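Local coordinates for esterase A (Caulobacter crescentus, PDB 5GKV), which probably hydrolyses ester substrates as a penicillin-binding protein homologue of the serine beta-lactamase family, at residues 268-274 with 357-361. Sequence-based numbering, arbitrary orientation.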
# COMPACT_ATOMS: atom_id res chain seq x y z
N ALA A 268 -5.27 -1.40 -9.22
CA ALA A 268 -5.40 -0.00 -9.63
C ALA A 268 -4.53 0.27 -10.84
O ALA A 268 -3.67 -0.53 -11.21
CB ALA A 268 -5.03 0.96 -8.50
N THR A 269 -4.72 1.45 -11.42
CA THR A 269 -3.77 2.05 -12.35
C THR A 269 -2.92 3.07 -11.61
O THR A 269 -3.27 3.55 -10.52
CB THR A 269 -4.47 2.75 -13.51
OG1 THR A 269 -5.17 3.90 -13.00
CG2 THR A 269 -5.44 1.81 -14.24
N ALA A 270 -1.78 3.40 -12.21
CA ALA A 270 -0.89 4.38 -11.59
C ALA A 270 -1.55 5.75 -11.42
O ALA A 270 -1.48 6.32 -10.32
CB ALA A 270 0.41 4.46 -12.38
N PRO A 271 -2.25 6.30 -12.43
CA PRO A 271 -2.91 7.61 -12.19
C PRO A 271 -3.95 7.58 -11.10
O PRO A 271 -4.14 8.59 -10.40
CB PRO A 271 -3.54 7.94 -13.56
CG PRO A 271 -2.81 7.11 -14.54
CD PRO A 271 -2.43 5.86 -13.82
N ALA A 272 -4.69 6.48 -10.95
CA ALA A 272 -5.67 6.41 -9.86
C ALA A 272 -4.99 6.63 -8.52
O ALA A 272 -5.48 7.42 -7.69
CB ALA A 272 -6.41 5.07 -9.90
N LEU A 273 -3.84 5.98 -8.29
CA LEU A 273 -3.13 6.16 -7.03
C LEU A 273 -2.53 7.56 -6.92
O LEU A 273 -2.53 8.16 -5.84
CB LEU A 273 -2.03 5.10 -6.87
CG LEU A 273 -2.57 3.67 -6.70
CD1 LEU A 273 -1.44 2.67 -6.91
CD2 LEU A 273 -3.22 3.50 -5.33
N ALA A 274 -2.00 8.08 -8.02
CA ALA A 274 -1.40 9.42 -7.98
C ALA A 274 -2.45 10.47 -7.64
O ALA A 274 -2.17 11.42 -6.90
CB ALA A 274 -0.71 9.74 -9.31
N SER A 357 2.54 14.26 -5.86
CA SER A 357 2.27 12.87 -5.54
C SER A 357 2.62 12.03 -6.76
O SER A 357 2.80 12.55 -7.86
CB SER A 357 0.79 12.65 -5.16
OG SER A 357 -0.01 13.04 -6.27
N GLY A 358 2.69 10.71 -6.56
CA GLY A 358 2.97 9.85 -7.70
C GLY A 358 2.73 8.40 -7.38
O GLY A 358 2.52 8.01 -6.23
N ALA A 359 2.78 7.59 -8.44
CA ALA A 359 2.69 6.15 -8.25
C ALA A 359 3.40 5.45 -9.40
O ALA A 359 3.33 5.90 -10.54
CB ALA A 359 1.22 5.68 -8.18
N TYR A 360 4.07 4.35 -9.07
CA TYR A 360 4.68 3.46 -10.05
C TYR A 360 4.01 2.11 -9.92
O TYR A 360 3.98 1.53 -8.82
CB TYR A 360 6.19 3.36 -9.80
CG TYR A 360 6.89 2.27 -10.57
CD1 TYR A 360 7.20 2.43 -11.92
CD2 TYR A 360 7.28 1.09 -9.93
CE1 TYR A 360 7.87 1.42 -12.62
CE2 TYR A 360 7.94 0.10 -10.62
CZ TYR A 360 8.23 0.27 -11.96
OH TYR A 360 8.89 -0.74 -12.64
N VAL A 361 3.45 1.60 -11.02
CA VAL A 361 2.70 0.34 -10.99
C VAL A 361 3.22 -0.52 -12.13
O VAL A 361 3.19 -0.10 -13.29
CB VAL A 361 1.19 0.58 -11.12
CG1 VAL A 361 0.45 -0.76 -11.16
CG2 VAL A 361 0.67 1.45 -9.93
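Ala274 sets its methyl group over one face of the flat peptide unit joining Gly358 to Ala359, with CB 4.0 Å from Gly358 CA. The edges of this part of the strand are taken up by backbone hydrogen bonds to neighbouring strands, where Gly358 pairs with Phe349 and Ala359 with Ala46. The carbonyl of Ala274 is the second flat group: Ser357 OG donates to Ala274 O over 2.8 Å. The approach is bent, 140° at the oxygen, and tilted somewhat out of the carbonyl plane. A chi1 of 60° stands the hydroxyl up from the strand toward the helix.

Further along, Ala359 CB sits 3.5 Å from Ala270 O and 3.6 Å from Leu273 CB. The side chain of Val361 crosses that of Leu273 at about a right angle; its CG2 lies 3.7 Å from Ala270 CA and also meets Leu273 CD1, 3.9 Å away. The helix begins here, with Thr269 OG1 as N-cap accepting a weak bond from Ala272 N. The first turn of the helix, 270-274, thus runs roughly antiparallel to strand 357-361, while Tyr360 touches helix 373-384 across the sheet, the helix-sheet-helix layering characteristic of the serine beta-lactamase and penicillin-binding protein fold.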